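Local coordinates for phosphoribulokinase (Rhodobacter sphaeroides, PDB 1A7J), which catalyses the ATP-dependent phosphorylation of D-ribulose 5-phosphate to D-ribulose 1,5-bisphosphate, the step of the Calvin cycle that makes the carbon dioxide acceptor, at residues 201-212 with 226-236; 244-252 with 263-274. All blocks are in the same frame, centred on the assembly; numbering follows the deposited sequence.

Contact 1 of 2, residues 201-212 with 226-236; sequences QTDINFQRVPVV and ADESVVVIRFR
Ile233 lays its methyl CG2 over one face of the Phe206 ring, 3.7 Å from CG2 to the ring centroid, in a CH-pi contact. The two belong to antiparallel neighbours, strands 204-210 and 229-235, facing each other as a non-hydrogen-bonded pair. On the same face of the sheet Ile204 runs alongside Phe235, its CD1 3.5 Å from CE2 of that ring. Branched and aromatic side chains suit this face, because helix 268-284 packs on it through Phe206 and Ile233. Alternating with the non-hydrogen-bonded pairs, the backbones bond at Asn205 with Arg234, Gln207 with Val232 and Val209 with Val230; on the opposite face, which carries Asn205 and Gln207, Val209 CG2 meets Val232 CG2 at 3.8 Å.

Arg208 can be followed outward. From CB, CG, anti to the backbone N (chi1 -175°), passes Ser229 OG at 4.2 Å; bends at chi2 and chi3 then turn NE to that hydroxyl, to which it donates over 3.2 Å in a nearly straight bond (163°). Val231 CG2 lies over one face of the guanidinium, NH2 ends against Ala226 CB, and NH1 packs on Leu268.

At the far end Arg236 NH2 bridges to Asp203 OD1 at 2.6 Å, reaching it from above the carboxylate, whose plane stands 85° from the guanidinium. A water links OD1 to Arg236 NE, while OD2 takes the backbone N-H of Lys151. Replacing Asp203 by an alanine removes the carboxylate, which would probably leave the Arg236 guanidinium without its ionic mate and less firmly held, and the Lys151 amide without this acceptor. Strand 204-210 also pairs with strand 150-156, so this contact is where the parallel core of the P-loop kinase fold, related to adenylate kinase, passes into an antiparallel extension.

Contact 2 of 2, residues 244-252 with 263-274; sequences PYLTSMIHG and VPGNKLDLAMQL
Leu274 pushes its CD1 methyl against the base of Met249, 3.4 Å from that residue's CB; the same CD1 lies 3.8 Å from Ile250 CG1, the two side chains passing in opposite directions. Leu274 is a knob from helix 268-274 set in a hollow walled by Tyr245, Leu246, Met249 and Ile250, and its CB faces Leu246 CD2. A leucine suits the place because its fork sends CD1 to Met249 CB and Ile250 CG1, and CD2 toward Met249 CE and Tyr245 OH.

The reverse bump is Ile250, the residue at which the chain leaves helical geometry. With CG1 beside the backbone N (chi1 -55°), its longer branch carries CD1 to Ala271 CB, 3.5 Å away, where a small side chain makes a shallow dent in the helix. Its other branch, CG2, meets Val263 CG2 at 3.6 Å and brushes the aliphatic part of Lys267. Thus helix 244-249 packs against the helix that follows strand 260-264, the short helical segments running 148° apart with axes 11.0 Å from each other, and the residues just after it, Ile250 to Gly252, reach the antiparallel end of the kinase's mixed sheet.

Beyond Ile250 the ring of Pro264 packs against the backbone of His251 and Gly252, its CD 3.5 Å from Gly252 O; at Gly252 a CB would run into Pro264 CG, and the backbone angles themselves call for glycine.

Overall arrangement
Contacts 1 and 2 follow one another along the chain, centres about 12 Å apart, and share one sheet: Val231 O of strand 229-235 probably accepts a hydrogen bond from Val263 N of strand 260-264 at 2.9 Å. Helix 268-284 is the other join, since Ala271 touches both Ile233 of contact 1 and Ile250 of contact 2, while Leu268 lies on Val231 and Arg208. Contact 1 comes nearer the nucleotide site, the Arg208 side chain about 5 Å from that of Thr20, a predicted ATP-binding residue, against about 11 Å for Lys267 of contact 2. Contact 2, packing without a hydrogen bond between its segments, is centred about 20 Å from the chain centre, contact 1 about 13 Å.

Contact 1 of 2, residues 201-212 with 226-236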
loop_
_atom_site.group_PDB
_atom_site.type_symbol
_atom_site.label_atom_id
_atom_site.label_comp_id
_atom_site.label_asym_id
_atom_site.label_seq_id
_atom_site.Cartn_x
_atom_site.Cartn_y
_atom_site.Cartn_z
ATOM N N GLN A 201 6.795 11.007 0.526
ATOM C CA GLN A 201 6.016 11.509 -0.593
ATOM C C GLN A 201 4.528 11.609 -0.260
ATOM O O GLN A 201 3.774 12.293 -0.935
ATOM C CB GLN A 201 6.204 10.603 -1.805
ATOM C CG GLN A 201 7.637 10.497 -2.280
ATOM C CD GLN A 201 8.281 11.846 -2.481
ATOM O OE1 GLN A 201 7.660 12.776 -3.006
ATOM N NE2 GLN A 201 9.512 11.982 -2.022
ATOM N N THR A 202 4.098 10.889 0.760
ATOM C CA THR A 202 2.679 10.728 1.052
ATOM C C THR A 202 2.110 11.958 1.765
ATOM O O THR A 202 2.856 12.745 2.314
ATOM C CB THR A 202 2.471 9.472 1.916
ATOM O OG1 THR A 202 3.501 9.393 2.909
ATOM C CG2 THR A 202 2.572 8.216 1.083
ATOM N N ASP A 203 0.794 12.144 1.720
ATOM C CA ASP A 203 0.138 13.239 2.410
ATOM C C ASP A 203 -0.213 12.858 3.833
ATOM O O ASP A 203 -0.240 13.705 4.717
ATOM C CB ASP A 203 -1.141 13.627 1.685
ATOM C CG ASP A 203 -0.886 14.302 0.353
ATOM O OD1 ASP A 203 -0.529 15.493 0.323
ATOM O OD2 ASP A 203 -1.118 13.656 -0.680
ATOM N N ILE A 204 -0.655 11.627 4.044
ATOM C CA ILE A 204 -1.016 11.186 5.396
ATOM C C ILE A 204 -0.447 9.806 5.611
ATOM O O ILE A 204 -0.659 8.940 4.783
ATOM C CB ILE A 204 -2.536 11.104 5.562
ATOM C CG1 ILE A 204 -3.160 12.464 5.267
ATOM C CG2 ILE A 204 -2.885 10.698 6.977
ATOM C CD1 ILE A 204 -4.596 12.584 5.697
ATOM N N ASN A 205 0.307 9.601 6.685
ATOM C CA ASN A 205 0.760 8.258 7.010
ATOM C C ASN A 205 -0.051 7.708 8.152
ATOM O O ASN A 205 -0.299 8.398 9.112
ATOM C CB ASN A 205 2.220 8.252 7.420
ATOM C CG ASN A 205 3.154 8.559 6.285
ATOM O OD1 ASN A 205 2.916 8.173 5.148
ATOM N ND2 ASN A 205 4.287 9.147 6.610
ATOM N N PHE A 206 -0.438 6.445 8.045
ATOM C CA PHE A 206 -0.951 5.668 9.155
ATOM C C PHE A 206 0.107 4.618 9.527
ATOM O O PHE A 206 0.396 3.755 8.721
ATOM C CB PHE A 206 -2.234 4.986 8.696
ATOM C CG PHE A 206 -3.376 5.946 8.415
ATOM C CD1 PHE A 206 -3.419 6.677 7.235
ATOM C CD2 PHE A 206 -4.426 6.085 9.316
ATOM C CE1 PHE A 206 -4.484 7.511 6.972
ATOM C CE2 PHE A 206 -5.483 6.911 9.052
ATOM C CZ PHE A 206 -5.509 7.626 7.885
ATOM N N GLN A 207 0.732 4.701 10.700
ATOM C CA GLN A 207 1.794 3.743 11.044
ATOM C C GLN A 207 1.394 2.797 12.160
ATOM O O GLN A 207 1.078 3.240 13.243
ATOM C CB GLN A 207 3.089 4.462 11.446
ATOM C CG GLN A 207 4.293 3.523 11.461
ATOM C CD GLN A 207 5.527 4.136 12.074
ATOM O OE1 GLN A 207 5.448 5.118 12.802
ATOM N NE2 GLN A 207 6.674 3.550 11.797
ATOM N N ARG A 208 1.394 1.498 11.883
ATOM C CA ARG A 208 0.890 0.496 12.796
ATOM C C ARG A 208 2.000 0.071 13.732
ATOM O O ARG A 208 2.988 -0.501 13.305
ATOM C CB ARG A 208 0.360 -0.696 12.002
ATOM C CG ARG A 208 -0.294 -1.762 12.858
ATOM C CD ARG A 208 -1.639 -2.211 12.290
ATOM N NE ARG A 208 -2.704 -2.164 13.306
ATOM C CZ ARG A 208 -4.010 -2.134 13.032
ATOM N NH1 ARG A 208 -4.449 -2.403 11.811
ATOM N NH2 ARG A 208 -4.886 -1.896 13.992
ATOM N N VAL A 209 1.838 0.368 15.011
ATOM C CA VAL A 209 2.891 0.168 16.001
ATOM C C VAL A 209 2.415 -0.799 17.081
ATOM O O VAL A 209 1.511 -0.450 17.834
ATOM C CB VAL A 209 3.190 1.467 16.719
ATOM C CG1 VAL A 209 4.554 1.434 17.289
ATOM C CG2 VAL A 209 3.015 2.616 15.802
ATOM N N PRO A 210 3.072 -1.965 17.268
ATOM C CA PRO A 210 2.530 -2.859 18.281
ATOM C C PRO A 210 2.912 -2.394 19.658
ATOM O O PRO A 210 4.069 -2.091 19.921
ATOM C CB PRO A 210 3.190 -4.187 17.970
ATOM C CG PRO A 210 3.536 -4.107 16.604
ATOM C CD PRO A 210 4.002 -2.700 16.412
ATOM N N VAL A 211 1.995 -2.542 20.589
ATOM C CA VAL A 211 2.294 -2.205 21.946
ATOM C C VAL A 211 2.431 -3.527 22.698
ATOM O O VAL A 211 2.184 -3.629 23.901
ATOM C CB VAL A 211 1.199 -1.272 22.477
ATOM C CG1 VAL A 211 0.058 -2.043 23.050
ATOM C CG2 VAL A 211 1.770 -0.343 23.456
ATOM N N VAL A 212 2.888 -4.542 21.966
ATOM C CA VAL A 212 3.432 -5.736 22.587
ATOM C C VAL A 212 4.831 -6.026 22.084
ATOM O O VAL A 212 5.296 -5.424 21.116
ATOM C CB VAL A 212 2.572 -6.940 22.317
ATOM C CG1 VAL A 212 1.194 -6.694 22.815
ATOM C CG2 VAL A 212 2.557 -7.241 20.842
ATOM N N ALA A 226 -5.068 -6.125 16.006
ATOM C CA ALA A 226 -5.348 -4.696 16.096
ATOM C C ALA A 226 -5.339 -4.213 17.535
ATOM O O ALA A 226 -4.802 -3.157 17.837
ATOM C CB ALA A 226 -6.690 -4.369 15.446
ATOM N N ASP A 227 -5.881 -5.008 18.440
ATOM C CA ASP A 227 -6.032 -4.549 19.801
ATOM C C ASP A 227 -4.685 -4.335 20.461
ATOM O O ASP A 227 -4.541 -3.461 21.315
ATOM C CB ASP A 227 -6.860 -5.529 20.621
ATOM C CG ASP A 227 -6.856 -5.199 22.080
ATOM O OD1 ASP A 227 -7.480 -4.196 22.455
ATOM O OD2 ASP A 227 -6.156 -5.885 22.848
ATOM N N GLU A 228 -3.690 -5.094 20.031
ATOM C CA GLU A 228 -2.379 -5.048 20.651
ATOM C C GLU A 228 -1.461 -4.074 19.955
ATOM O O GLU A 228 -0.257 -4.137 20.125
ATOM C CB GLU A 228 -1.764 -6.449 20.661
ATOM C CG GLU A 228 -2.587 -7.459 21.499
ATOM C CD GLU A 228 -2.270 -8.901 21.209
ATOM O OE1 GLU A 228 -1.963 -9.217 20.062
ATOM O OE2 GLU A 228 -2.358 -9.736 22.117
ATOM N N SER A 229 -2.014 -3.111 19.230
ATOM C CA SER A 229 -1.190 -2.096 18.581
ATOM C C SER A 229 -1.848 -0.718 18.646
ATOM O O SER A 229 -3.014 -0.625 19.042
ATOM C CB SER A 229 -0.951 -2.490 17.127
ATOM O OG SER A 229 -2.169 -2.699 16.440
ATOM N N VAL A 230 -1.067 0.353 18.427
ATOM C CA VAL A 230 -1.626 1.686 18.119
ATOM C C VAL A 230 -1.216 2.138 16.738
ATOM O O VAL A 230 -0.225 1.662 16.190
ATOM C CB VAL A 230 -1.184 2.822 19.099
ATOM C CG1 VAL A 230 -1.739 2.599 20.481
ATOM C CG2 VAL A 230 0.317 2.933 19.126
ATOM N N VAL A 231 -1.963 3.090 16.201
ATOM C CA VAL A 231 -1.684 3.659 14.898
ATOM C C VAL A 231 -1.424 5.136 15.064
ATOM O O VAL A 231 -2.165 5.830 15.753
ATOM C CB VAL A 231 -2.868 3.464 13.927
ATOM C CG1 VAL A 231 -2.507 3.979 12.572
ATOM C CG2 VAL A 231 -3.232 2.002 13.824
ATOM N N VAL A 232 -0.273 5.563 14.573
ATOM C CA VAL A 232 0.083 6.973 14.516
ATOM C C VAL A 232 -0.412 7.497 13.180
ATOM O O VAL A 232 -0.058 6.947 12.142
ATOM C CB VAL A 232 1.609 7.151 14.540
ATOM C CG1 VAL A 232 1.961 8.577 14.644
ATOM C CG2 VAL A 232 2.213 6.358 15.696
ATOM N N ILE A 233 -1.229 8.543 13.188
ATOM C CA ILE A 233 -1.674 9.128 11.934
ATOM C C ILE A 233 -1.063 10.499 11.831
ATOM O O ILE A 233 -1.402 11.373 12.602
ATOM C CB ILE A 233 -3.185 9.243 11.876
ATOM C CG1 ILE A 233 -3.817 7.924 12.284
ATOM C CG2 ILE A 233 -3.615 9.553 10.471
ATOM C CD1 ILE A 233 -5.236 8.077 12.756
ATOM N N ARG A 234 -0.009 10.621 11.033
ATOM C CA ARG A 234 0.636 11.905 10.828
ATOM C C ARG A 234 0.235 12.573 9.517
ATOM O O ARG A 234 0.359 11.961 8.457
ATOM C CB ARG A 234 2.141 11.749 10.863
ATOM C CG ARG A 234 2.808 13.046 11.210
ATOM C CD ARG A 234 4.239 13.100 10.809
ATOM N NE ARG A 234 4.357 12.939 9.383
ATOM C CZ ARG A 234 5.091 13.703 8.603
ATOM N NH1 ARG A 234 5.938 14.593 9.109
ATOM N NH2 ARG A 234 5.013 13.516 7.303
ATOM N N PHE A 235 -0.205 13.833 9.609
ATOM C CA PHE A 235 -0.509 14.662 8.445
ATOM C C PHE A 235 0.694 15.495 8.007
ATOM O O PHE A 235 1.139 16.381 8.734
ATOM C CB PHE A 235 -1.675 15.606 8.730
ATOM C CG PHE A 235 -2.944 14.911 9.121
ATOM C CD1 PHE A 235 -3.020 14.179 10.305
ATOM C CD2 PHE A 235 -4.061 14.957 8.298
ATOM C CE1 PHE A 235 -4.182 13.501 10.656
ATOM C CE2 PHE A 235 -5.231 14.272 8.644
ATOM C CZ PHE A 235 -5.280 13.544 9.819
ATOM N N ARG A 236 1.124 15.301 6.761
ATOM C CA ARG A 236 2.129 16.157 6.103
ATOM C C ARG A 236 1.867 17.624 6.428
ATOM O O ARG A 236 2.779 18.357 6.804
ATOM C CB ARG A 236 2.072 15.972 4.571
ATOM C CG ARG A 236 3.417 16.064 3.829
ATOM C CD ARG A 236 3.341 16.780 2.436
ATOM N NE ARG A 236 2.415 16.196 1.442
ATOM C CZ ARG A 236 2.779 15.664 0.268
ATOM N NH1 ARG A 236 4.031 15.261 0.069
ATOM N NH2 ARG A 236 1.867 15.424 -0.672
HETATM O O HOH W 1 -0.198 17.325 2.020
#

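Contact 2 of 2, residues 244-252 with 263-274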
loop_
_atom_site.group_PDB
_atom_site.type_symbol
_atom_site.label_atom_id
_atom_site.label_comp_id
_atom_site.label_asym_id
_atom_site.label_seq_id
_atom_site.Cartn_x
_atom_site.Cartn_y
_atom_site.Cartn_z
ATOM N N PRO A 244 -9.315 18.204 17.740
ATOM C CA PRO A 244 -10.198 17.987 18.881
ATOM C C PRO A 244 -11.438 17.302 18.452
ATOM O O PRO A 244 -12.156 16.785 19.270
ATOM C CB PRO A 244 -10.531 19.378 19.329
ATOM C CG PRO A 244 -9.324 20.166 18.963
ATOM C CD PRO A 244 -8.943 19.619 17.638
ATOM N N TYR A 245 -11.821 17.543 17.210
ATOM C CA TYR A 245 -12.981 16.900 16.640
ATOM C C TYR A 245 -12.622 15.461 16.712
ATOM O O TYR A 245 -13.217 14.702 17.449
ATOM C CB TYR A 245 -13.131 17.286 15.178
ATOM C CG TYR A 245 -14.150 16.474 14.411
ATOM C CD1 TYR A 245 -15.492 16.547 14.728
ATOM C CD2 TYR A 245 -13.763 15.585 13.416
ATOM C CE1 TYR A 245 -16.417 15.746 14.080
ATOM C CE2 TYR A 245 -14.689 14.790 12.767
ATOM C CZ TYR A 245 -16.002 14.871 13.107
ATOM O OH TYR A 245 -16.933 14.088 12.478
ATOM N N LEU A 246 -11.486 15.163 16.113
ATOM C CA LEU A 246 -11.006 13.814 15.977
ATOM C C LEU A 246 -10.791 13.079 17.288
ATOM O O LEU A 246 -11.334 12.000 17.469
ATOM C CB LEU A 246 -9.730 13.844 15.167
ATOM C CG LEU A 246 -10.019 14.145 13.706
ATOM C CD1 LEU A 246 -8.769 14.488 12.991
ATOM C CD2 LEU A 246 -10.635 12.942 13.090
ATOM N N THR A 247 -10.061 13.671 18.223
ATOM C CA THR A 247 -9.894 13.059 19.536
ATOM C C THR A 247 -11.221 12.918 20.345
ATOM O O THR A 247 -11.361 12.033 21.200
ATOM C CB THR A 247 -8.888 13.836 20.372
ATOM O OG1 THR A 247 -9.419 15.127 20.673
ATOM C CG2 THR A 247 -7.595 14.003 19.637
ATOM N N SER A 248 -12.206 13.764 20.068
ATOM C CA SER A 248 -13.521 13.617 20.680
ATOM C C SER A 248 -14.200 12.409 20.094
ATOM O O SER A 248 -14.880 11.667 20.793
ATOM C CB SER A 248 -14.391 14.832 20.401
ATOM O OG SER A 248 -14.593 15.599 21.567
ATOM N N MET A 249 -14.060 12.241 18.792
ATOM C CA MET A 249 -14.814 11.225 18.119
ATOM C C MET A 249 -14.152 9.871 18.318
ATOM O O MET A 249 -14.759 8.964 18.867
ATOM C CB MET A 249 -14.942 11.571 16.634
ATOM C CG MET A 249 -15.770 12.823 16.372
ATOM S SD MET A 249 -17.532 12.572 16.481
ATOM C CE MET A 249 -17.775 11.482 15.197
ATOM N N ILE A 250 -12.866 9.775 18.017
ATOM C CA ILE A 250 -12.166 8.535 18.250
ATOM C C ILE A 250 -11.833 8.379 19.705
ATOM O O ILE A 250 -10.993 9.082 20.251
ATOM C CB ILE A 250 -10.892 8.439 17.452
ATOM C CG1 ILE A 250 -11.200 8.662 15.966
ATOM C CG2 ILE A 250 -10.287 7.054 17.667
ATOM C CD1 ILE A 250 -10.004 8.975 15.154
ATOM N N HIS A 251 -12.523 7.458 20.346
ATOM C CA HIS A 251 -12.346 7.261 21.757
ATOM C C HIS A 251 -11.017 6.602 22.055
ATOM O O HIS A 251 -10.796 5.461 21.679
ATOM C CB HIS A 251 -13.472 6.400 22.282
ATOM C CG HIS A 251 -13.362 6.107 23.737
ATOM N ND1 HIS A 251 -13.129 4.836 24.221
ATOM C CD2 HIS A 251 -13.429 6.923 24.818
ATOM C CE1 HIS A 251 -13.062 4.878 25.541
ATOM N NE2 HIS A 251 -13.237 6.133 25.929
ATOM N N GLY A 252 -10.224 7.242 22.894
ATOM C CA GLY A 252 -8.991 6.634 23.338
ATOM C C GLY A 252 -7.753 7.307 22.762
ATOM O O GLY A 252 -6.621 6.938 23.103
ATOM N N VAL A 263 -3.979 6.584 17.846
ATOM C CA VAL A 263 -5.331 6.081 17.850
ATOM C C VAL A 263 -5.277 4.586 18.159
ATOM O O VAL A 263 -4.487 3.875 17.558
ATOM C CB VAL A 263 -5.919 6.386 16.458
ATOM C CG1 VAL A 263 -6.532 5.178 15.807
ATOM C CG2 VAL A 263 -6.936 7.503 16.575
ATOM N N PRO A 264 -6.014 4.095 19.174
ATOM C CA PRO A 264 -6.029 2.644 19.372
ATOM C C PRO A 264 -6.202 1.853 18.076
ATOM O O PRO A 264 -6.976 2.254 17.216
ATOM C CB PRO A 264 -7.200 2.432 20.320
ATOM C CG PRO A 264 -7.652 3.809 20.736
ATOM C CD PRO A 264 -6.604 4.772 20.326
ATOM N N GLY A 265 -5.530 0.700 17.975
ATOM C CA GLY A 265 -5.415 -0.029 16.713
ATOM C C GLY A 265 -6.696 -0.678 16.246
ATOM O O GLY A 265 -6.890 -0.934 15.064
ATOM N N ASN A 266 -7.596 -0.907 17.190
ATOM C CA ASN A 266 -8.915 -1.431 16.897
ATOM C C ASN A 266 -9.859 -0.365 16.364
ATOM O O ASN A 266 -10.984 -0.685 15.983
ATOM C CB ASN A 266 -9.511 -2.098 18.135
ATOM C CG ASN A 266 -9.385 -1.243 19.373
ATOM O OD1 ASN A 266 -8.287 -1.065 19.917
ATOM N ND2 ASN A 266 -10.507 -0.713 19.842
ATOM N N LYS A 267 -9.331 0.840 16.139
ATOM C CA LYS A 267 -10.122 1.984 15.673
ATOM C C LYS A 267 -9.581 2.639 14.409
ATOM O O LYS A 267 -9.968 3.751 14.074
ATOM C CB LYS A 267 -10.227 3.045 16.771
ATOM C CG LYS A 267 -11.640 3.245 17.318
ATOM C CD LYS A 267 -11.637 3.168 18.821
ATOM C CE LYS A 267 -13.058 3.261 19.369
ATOM N NZ LYS A 267 -13.815 2.012 19.176
ATOM N N LEU A 268 -8.727 1.932 13.682
ATOM C CA LEU A 268 -8.280 2.389 12.380
ATOM C C LEU A 268 -9.440 2.656 11.406
ATOM O O LEU A 268 -9.536 3.743 10.814
ATOM C CB LEU A 268 -7.336 1.343 11.788
ATOM C CG LEU A 268 -6.654 1.670 10.453
ATOM C CD1 LEU A 268 -5.933 2.999 10.535
ATOM C CD2 LEU A 268 -5.685 0.552 10.091
ATOM N N ASP A 269 -10.275 1.640 11.190
ATOM C CA ASP A 269 -11.410 1.759 10.289
ATOM C C ASP A 269 -12.245 3.028 10.536
ATOM O O ASP A 269 -12.707 3.647 9.583
ATOM C CB ASP A 269 -12.293 0.512 10.380
ATOM C CG ASP A 269 -13.586 0.652 9.588
ATOM O OD1 ASP A 269 -13.551 0.466 8.354
ATOM O OD2 ASP A 269 -14.639 0.963 10.196
ATOM N N LEU A 270 -12.457 3.416 11.794
ATOM C CA LEU A 270 -13.229 4.636 12.090
ATOM C C LEU A 270 -12.455 5.954 11.888
ATOM O O LEU A 270 -13.051 6.989 11.550
ATOM C CB LEU A 270 -13.760 4.586 13.526
ATOM C CG LEU A 270 -14.717 5.681 13.996
ATOM C CD1 LEU A 270 -15.943 5.740 13.102
ATOM C CD2 LEU A 270 -15.148 5.386 15.406
ATOM N N ALA A 271 -11.156 5.937 12.192
ATOM C CA ALA A 271 -10.275 7.071 11.945
ATOM C C ALA A 271 -10.043 7.317 10.451
ATOM O O ALA A 271 -10.087 8.451 9.982
ATOM C CB ALA A 271 -8.982 6.848 12.632
ATOM N N MET A 272 -9.931 6.256 9.675
ATOM C CA MET A 272 -9.964 6.423 8.234
ATOM C C MET A 272 -11.282 7.007 7.710
ATOM O O MET A 272 -11.270 7.984 6.985
ATOM C CB MET A 272 -9.621 5.099 7.540
ATOM C CG MET A 272 -8.221 4.659 7.862
ATOM S SD MET A 272 -7.671 3.279 6.916
ATOM C CE MET A 272 -7.917 3.900 5.377
ATOM N N GLN A 273 -12.421 6.514 8.165
ATOM C CA GLN A 273 -13.677 7.124 7.758
ATOM C C GLN A 273 -13.766 8.570 8.155
ATOM O O GLN A 273 -13.891 9.419 7.287
ATOM C CB GLN A 273 -14.860 6.370 8.323
ATOM C CG GLN A 273 -15.196 5.175 7.488
ATOM C CD GLN A 273 -16.321 4.383 8.068
ATOM O OE1 GLN A 273 -17.369 4.937 8.410
ATOM N NE2 GLN A 273 -16.113 3.079 8.212
ATOM N N LEU A 274 -13.558 8.879 9.433
ATOM C CA LEU A 274 -13.681 10.255 9.870
ATOM C C LEU A 274 -12.703 11.134 9.140
ATOM O O LEU A 274 -12.936 12.325 8.992
ATOM C CB LEU A 274 -13.404 10.402 11.347
ATOM C CG LEU A 274 -14.357 9.758 12.327
ATOM C CD1 LEU A 274 -13.922 10.171 13.712
ATOM C CD2 LEU A 274 -15.765 10.202 12.039
#